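Local coordinates for protein designed CISK-PX domain (Synthetic construct, PDB 4OXW) that probably binds phosphoinositide headgroups at membranes, as PX domains do, being a computationally designed version of the CISK PX domain, at residues E16-G21 and H25-I30; P68-Y73 and E82-G87. All blocks are in the same frame, centred on the assembly; numbering follows the deposited sequence.

Overall arrangement
Both contacts lie at the surface, and none of their touching residues is buried. Contact 1 joins strands 9-18 and 25-34 in a beta hairpin, mainly through regular backbone bonds. Contact 2 ties a loop without regular structure to helix 78-96. There one arginine does most of the work, with two waters. The contacts share no segments, and their centres are about 14 Å apart, but they touch. Tyr28 of contact 1 packs its OH against Arg84 CD and its ring against Lys85 of contact 2. A sulfate, weakly bonded to His25 of contact 1, also lies near the guanidinium of Arg84. Both contacts therefore lie near one sulfate, which may mark an anion-binding pocket.

Contact 1: residues E16-G21 and H25-I30; sequences EKEGEG and HVMYKI. With SO4 (sulfate ion), chain B.
Glu16 and Met27 face each other as an antiparallel hydrogen-bonded pair. Glu16 N donates to Met27 O at 2.8 Å. Met27 N answers with a nearly straight bond to Glu16 O, 2.9 Å long with 172° at the hydrogen. Glu18 and His25 form the next such pair, and it is looser. Glu18 N reaches His25 O at 3.1 Å, while the return bond from His25 N to Glu18 O is weak at 3.4 Å. Lys17 and Val26 sit between as a non-hydrogen-bonded pair. Here the CA-H of Val26 points at Glu16 O, and that of Lys17 at His25 O. Each of these two oxygens therefore receives one N-H and one CA-H.

This is the beta hairpin that opens the three-stranded antiparallel sheet of the PX fold. Strand 9-18 is outermost, and strand 25-34 is central.

On the face of Glu16, Glu18 and Met27, the Glu18 carboxylate lies against Met27. The two side chains cross at about a right angle. Glu18 OE1 is 3.4 Å from Met27 CB. The Met27 chain bends at chi2 (-129°), which brings SD and CE round to the same carboxylate. Glu18 is poorly ordered, so this packing is probably loose. Glu16 OE2 and Lys29 NZ are 5.4 Å apart, so any attraction is through space only.

On the other face, Val26 packs on Phe15 and on Leu81 of helix 78-96. Lys17 leads away from Val26, and its NZ bonds to Ala75 O.

His25 starts on the face of Met27, and its ND1 makes a weak bond of 3.4 Å to O2 of a sulfate at the ring edge. The sulfate probably comes from the crystallisation liquor. Arg44 NH2 and Ser46 N also hold it, a position consistent with the phosphate-binding site of PX domains.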
loop_
_atom_site.group_PDB
_atom_site.type_symbol
_atom_site.label_atom_id
_atom_site.label_comp_id
_atom_site.label_asym_id
_atom_site.label_seq_id
_atom_site.Cartn_x
_atom_site.Cartn_y
_atom_site.Cartn_z
ATOM N N GLU A 16 -5.096 -3.266 10.142
ATOM C CA GLU A 16 -5.587 -2.853 11.450
ATOM C C GLU A 16 -6.790 -1.957 11.227
ATOM O O GLU A 16 -6.831 -1.176 10.275
ATOM C CB GLU A 16 -4.513 -2.058 12.185
ATOM C CG GLU A 16 -3.312 -2.913 12.552
ATOM C CD GLU A 16 -2.188 -2.153 13.207
ATOM O OE1 GLU A 16 -2.389 -0.967 13.557
ATOM O OE2 GLU A 16 -1.104 -2.763 13.369
ATOM N N LYS A 17 -7.773 -2.040 12.111
ATOM C CA LYS A 17 -8.939 -1.161 12.002
ATOM C C LYS A 17 -8.863 -0.100 13.059
ATOM O O LYS A 17 -8.768 -0.413 14.236
ATOM C CB LYS A 17 -10.230 -1.947 12.139
ATOM C CG LYS A 17 -10.221 -3.260 11.377
ATOM C CD LYS A 17 -11.633 -3.740 11.067
ATOM C CE LYS A 17 -11.647 -5.200 10.638
ATOM N NZ LYS A 17 -12.955 -5.641 10.069
ATOM N N GLU A 18 -8.892 1.154 12.628
ATOM C CA GLU A 18 -8.675 2.287 13.509
ATOM C C GLU A 18 -9.888 3.183 13.396
ATOM O O GLU A 18 -10.599 3.157 12.386
ATOM C CB GLU A 18 -7.412 3.062 13.094
ATOM C CG GLU A 18 -6.226 2.180 12.709
ATOM C CD GLU A 18 -5.003 2.979 12.287
ATOM O OE1 GLU A 18 -4.048 2.384 11.729
ATOM O OE2 GLU A 18 -4.996 4.208 12.519
ATOM N N GLY A 19 -10.136 3.961 14.444
ATOM C CA GLY A 19 -11.164 4.989 14.395
ATOM C C GLY A 19 -12.137 4.974 15.555
ATOM O O GLY A 19 -11.759 5.209 16.704
ATOM N N GLU A 20 -13.395 4.678 15.242
ATOM C CA GLU A 20 -14.501 4.963 16.146
ATOM C C GLU A 20 -15.433 3.770 16.353
ATOM O O GLU A 20 -15.672 3.335 17.484
ATOM C CB GLU A 20 -15.325 6.117 15.570
ATOM C CG GLU A 20 -14.527 7.159 14.794
ATOM C CD GLU A 20 -15.441 8.169 14.141
ATOM O OE1 GLU A 20 -16.633 8.212 14.549
ATOM O OE2 GLU A 20 -14.984 8.914 13.231
ATOM N N GLY A 21 -15.956 3.252 15.247
ATOM C CA GLY A 21 -17.047 2.287 15.264
ATOM C C GLY A 21 -18.010 2.679 14.164
ATOM O O GLY A 21 -18.635 1.824 13.525
ATOM N N HIS A 25 -12.203 2.466 9.525
ATOM C CA HIS A 25 -11.307 2.502 8.358
ATOM C C HIS A 25 -10.246 1.426 8.586
ATOM O O HIS A 25 -9.947 1.062 9.735
ATOM C CB HIS A 25 -10.654 3.886 8.158
ATOM C CG HIS A 25 -11.629 4.954 7.756
ATOM N ND1 HIS A 25 -12.138 5.059 6.477
ATOM C CD2 HIS A 25 -12.211 5.948 8.475
ATOM C CE1 HIS A 25 -12.987 6.075 6.424
ATOM N NE2 HIS A 25 -13.055 6.626 7.624
ATOM N N VAL A 26 -9.689 0.909 7.492
ATOM C CA VAL A 26 -8.717 -0.168 7.571
ATOM C C VAL A 26 -7.411 0.433 7.048
ATOM O O VAL A 26 -7.395 1.059 5.993
ATOM C CB VAL A 26 -9.109 -1.333 6.678
ATOM C CG1 VAL A 26 -8.002 -2.372 6.557
ATOM C CG2 VAL A 26 -10.389 -2.006 7.168
ATOM N N MET A 27 -6.374 0.256 7.833
ATOM C CA MET A 27 -5.024 0.647 7.461
ATOM C C MET A 27 -4.136 -0.571 7.360
ATOM O O MET A 27 -4.308 -1.554 8.069
ATOM C CB MET A 27 -4.465 1.615 8.473
ATOM C CG MET A 27 -5.285 2.880 8.575
ATOM S SD MET A 27 -4.244 4.332 8.442
ATOM C CE MET A 27 -5.503 5.569 8.782
ATOM N N TYR A 28 -3.183 -0.505 6.439
ATOM C CA TYR A 28 -2.268 -1.597 6.150
ATOM C C TYR A 28 -0.920 -1.176 6.686
ATOM O O TYR A 28 -0.489 -0.062 6.424
ATOM C CB TYR A 28 -2.201 -1.912 4.612
ATOM C CG TYR A 28 -3.568 -2.381 4.122
ATOM C CD1 TYR A 28 -3.930 -3.720 4.190
ATOM C CD2 TYR A 28 -4.520 -1.481 3.701
ATOM C CE1 TYR A 28 -5.193 -4.159 3.841
ATOM C CE2 TYR A 28 -5.797 -1.899 3.330
ATOM C CZ TYR A 28 -6.152 -3.255 3.444
ATOM O OH TYR A 28 -7.432 -3.738 3.098
ATOM N N LYS A 29 -0.305 -2.041 7.488
ATOM C CA LYS A 29 1.001 -1.768 8.056
ATOM C C LYS A 29 2.082 -2.216 7.073
ATOM O O LYS A 29 2.239 -3.406 6.820
ATOM C CB LYS A 29 1.136 -2.523 9.384
ATOM C CG LYS A 29 2.496 -2.361 10.000
ATOM C CD LYS A 29 2.632 -3.134 11.298
ATOM C CE LYS A 29 3.952 -2.758 11.972
ATOM N NZ LYS A 29 4.189 -3.561 13.220
ATOM N N ILE A 30 2.797 -1.258 6.482
ATOM C CA ILE A 30 3.890 -1.569 5.567
ATOM C C ILE A 30 5.225 -1.533 6.363
ATOM O O ILE A 30 5.593 -0.488 6.926
ATOM C CB ILE A 30 3.982 -0.592 4.403
ATOM C CG1 ILE A 30 2.592 -0.353 3.755
ATOM C CG2 ILE A 30 5.031 -1.073 3.387
ATOM C CD1 ILE A 30 2.595 0.734 2.705
HETATM S S SO4 B . -10.399 3.225 2.251
HETATM O O1 SO4 B . -10.454 1.751 2.548
HETATM O O2 SO4 B . -11.069 3.815 3.453
HETATM O O3 SO4 B . -9.092 3.829 1.911
HETATM O O4 SO4 B . -11.175 3.404 1.016
#

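Contact 2: residues P68-Y73 and E82-G87; sequences PKKWIY and EKRKQG
Arg84 NH2 gives the direct hydrogen bond to Pro68 O, 3.1 Å long with 160° at the hydrogen. It meets a lone pair in the carbonyl plane, and the oxygen lies only 9° out of the guanidinium plane. The bend of the arginine chain at chi3 (-89°) turns the guanidinium edge to the loop.

Two waters, both in the guanidinium plane, add bridges. Water 1 donates to Pro68 O at 2.7 Å and accepts from Arg84 NE at 2.9 Å. Pro68 O is thus gripped twice. Water 2, on the other side of NH2 from Pro68 O, accepts from Arg84 NH2 at 2.8 Å and from Lys70 N at 3.1 Å. Together these bonds should fix the rotation of the guanidinium.

The loop joins helix 45-58 to helix 78-96 of the PX domain. It carries the proline-rich segment found in this family, which in relatives lies near the membrane-binding surface. Its exposed Trp71 points away from the helix.

The remaining contacts are van der Waals packing of aliphatic carbons on the guanidinium. Ile72 CD1 sits over one face of the guanidinium, toward its rim, 3.6 Å from Arg84 NH1. Lys70 runs past Arg84 in the opposite direction, with CB and CG beside NH2. Ile72 and Lys70 also touch Ile80 of the helix.

Arg84 also makes a cation-pi contact with Tyr45. On the loop side, Lys69 NZ bonds to Tyr49 OH.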
loop_
_atom_site.group_PDB
_atom_site.type_symbol
_atom_site.label_atom_id
_atom_site.label_comp_id
_atom_site.label_asym_id
_atom_site.label_seq_id
_atom_site.Cartn_x
_atom_site.Cartn_y
_atom_site.Cartn_z
ATOM N N PRO A 68 -8.253 -4.101 -7.041
ATOM C CA PRO A 68 -9.419 -3.337 -7.437
ATOM C C PRO A 68 -10.211 -2.651 -6.323
ATOM O O PRO A 68 -10.174 -3.049 -5.136
ATOM C CB PRO A 68 -10.308 -4.400 -8.100
ATOM C CG PRO A 68 -9.957 -5.644 -7.444
ATOM C CD PRO A 68 -8.485 -5.552 -7.106
ATOM N N LYS A 69 -10.990 -1.648 -6.728
ATOM C CA LYS A 69 -11.974 -1.036 -5.860
ATOM C C LYS A 69 -13.082 -2.045 -5.601
ATOM O O LYS A 69 -13.413 -2.845 -6.469
ATOM C CB LYS A 69 -12.595 0.234 -6.474
ATOM C CG LYS A 69 -11.634 1.394 -6.572
ATOM C CD LYS A 69 -12.356 2.677 -6.942
ATOM C CE LYS A 69 -12.739 2.699 -8.409
ATOM N NZ LYS A 69 -12.731 4.094 -8.960
ATOM N N LYS A 70 -13.614 -1.974 -4.384
ATOM C CA LYS A 70 -14.651 -2.912 -3.936
ATOM C C LYS A 70 -15.625 -2.183 -3.060
ATOM O O LYS A 70 -15.275 -1.275 -2.339
ATOM C CB LYS A 70 -14.055 -4.069 -3.115
ATOM C CG LYS A 70 -13.060 -4.957 -3.890
ATOM C CD LYS A 70 -12.476 -6.109 -3.075
ATOM C CE LYS A 70 -13.509 -7.197 -2.881
ATOM N NZ LYS A 70 -14.093 -7.772 -4.139
ATOM N N TRP A 71 -16.871 -2.603 -3.123
ATOM C CA TRP A 71 -17.826 -2.283 -2.086
ATOM C C TRP A 71 -17.544 -3.289 -0.935
ATOM O O TRP A 71 -17.665 -4.532 -1.066
ATOM C CB TRP A 71 -19.246 -2.471 -2.633
ATOM C CG TRP A 71 -20.320 -2.503 -1.576
ATOM C CD1 TRP A 71 -20.772 -1.453 -0.840
ATOM C CD2 TRP A 71 -21.109 -3.642 -1.195
ATOM N NE1 TRP A 71 -21.793 -1.877 0.005
ATOM C CE2 TRP A 71 -22.004 -3.213 -0.191
ATOM C CE3 TRP A 71 -21.132 -4.988 -1.585
ATOM C CZ2 TRP A 71 -22.922 -4.090 0.401
ATOM C CZ3 TRP A 71 -22.013 -5.845 -0.968
ATOM C CH2 TRP A 71 -22.896 -5.388 -0.000
ATOM N N ILE A 72 -17.150 -2.788 0.186
ATOM C CA ILE A 72 -16.809 -3.672 1.341
ATOM C C ILE A 72 -17.739 -3.251 2.437
ATOM O O ILE A 72 -17.647 -2.134 2.882
ATOM C CB ILE A 72 -15.343 -3.510 1.834
ATOM C CG1 ILE A 72 -14.401 -3.559 0.647
ATOM C CG2 ILE A 72 -14.958 -4.585 2.876
ATOM C CD1 ILE A 72 -12.972 -3.720 1.011
ATOM N N TYR A 73 -18.645 -4.150 2.844
ATOM C CA TYR A 73 -19.663 -3.795 3.817
ATOM C C TYR A 73 -19.158 -3.782 5.274
ATOM O O TYR A 73 -18.832 -4.832 5.840
ATOM C CB TYR A 73 -20.814 -4.767 3.677
ATOM C CG TYR A 73 -21.854 -4.706 4.763
ATOM C CD1 TYR A 73 -22.821 -3.704 4.778
ATOM C CD2 TYR A 73 -21.914 -5.697 5.738
ATOM C CE1 TYR A 73 -23.803 -3.674 5.759
ATOM C CE2 TYR A 73 -22.896 -5.683 6.718
ATOM C CZ TYR A 73 -23.833 -4.672 6.727
ATOM O OH TYR A 73 -24.792 -4.663 7.715
ATOM N N GLU A 82 -7.980 -9.909 3.877
ATOM C CA GLU A 82 -6.768 -10.667 3.726
ATOM C C GLU A 82 -6.254 -10.726 2.286
ATOM O O GLU A 82 -5.055 -10.646 2.049
ATOM C CB GLU A 82 -6.931 -12.112 4.209
ATOM C CG GLU A 82 -7.189 -12.277 5.686
ATOM C CD GLU A 82 -6.058 -11.836 6.597
ATOM O OE1 GLU A 82 -4.909 -11.653 6.143
ATOM O OE2 GLU A 82 -6.373 -11.594 7.780
ATOM N N LYS A 83 -7.174 -10.880 1.322
ATOM C CA LYS A 83 -6.818 -10.918 -0.099
ATOM C C LYS A 83 -6.352 -9.558 -0.586
ATOM O O LYS A 83 -5.377 -9.500 -1.345
ATOM C CB LYS A 83 -8.001 -11.362 -0.953
ATOM C CG LYS A 83 -7.655 -11.385 -2.442
ATOM C CD LYS A 83 -8.874 -11.665 -3.334
ATOM C CE LYS A 83 -8.502 -11.685 -4.812
ATOM N NZ LYS A 83 -9.655 -12.141 -5.650
ATOM N N ARG A 84 -7.012 -8.484 -0.153
ATOM C CA ARG A 84 -6.548 -7.126 -0.498
ATOM C C ARG A 84 -5.133 -6.867 0.088
ATOM O O ARG A 84 -4.286 -6.335 -0.595
ATOM C CB ARG A 84 -7.518 -6.076 0.004
ATOM C CG ARG A 84 -7.072 -4.658 -0.236
ATOM C CD ARG A 84 -8.151 -3.646 0.065
ATOM N NE ARG A 84 -9.012 -3.364 -1.087
ATOM C CZ ARG A 84 -9.965 -2.436 -1.089
ATOM N NH1 ARG A 84 -10.211 -1.728 -0.020
ATOM N NH2 ARG A 84 -10.648 -2.157 -2.204
ATOM N N LYS A 85 -4.916 -7.247 1.336
ATOM C CA LYS A 85 -3.591 -7.112 1.965
ATOM C C LYS A 85 -2.532 -7.762 1.080
ATOM O O LYS A 85 -1.457 -7.163 0.778
ATOM C CB LYS A 85 -3.589 -7.744 3.353
ATOM C CG LYS A 85 -2.215 -7.595 4.002
ATOM C CD LYS A 85 -2.205 -8.117 5.438
ATOM C CE LYS A 85 -2.542 -9.599 5.392
ATOM N NZ LYS A 85 -2.322 -10.235 6.722
ATOM N N GLN A 86 -2.778 -9.007 0.673
ATOM C CA GLN A 86 -1.840 -9.743 -0.150
ATOM C C GLN A 86 -1.560 -9.071 -1.485
ATOM O O GLN A 86 -0.426 -8.985 -1.941
ATOM C CB GLN A 86 -2.387 -11.127 -0.410
ATOM C CG GLN A 86 -2.603 -11.944 0.829
ATOM C CD GLN A 86 -3.305 -13.267 0.519
ATOM O OE1 GLN A 86 -3.276 -13.748 -0.630
ATOM N NE2 GLN A 86 -3.946 -13.855 1.537
ATOM N N GLY A 87 -2.627 -8.561 -2.086
ATOM C CA GLY A 87 -2.482 -7.864 -3.375
ATOM C C GLY A 87 -1.757 -6.563 -3.266
ATOM O O GLY A 87 -0.950 -6.202 -4.152
HETATM O O HOH W 1 -8.761 -4.774 -3.563
HETATM O O HOH W 2 -12.560 -0.071 -2.188
#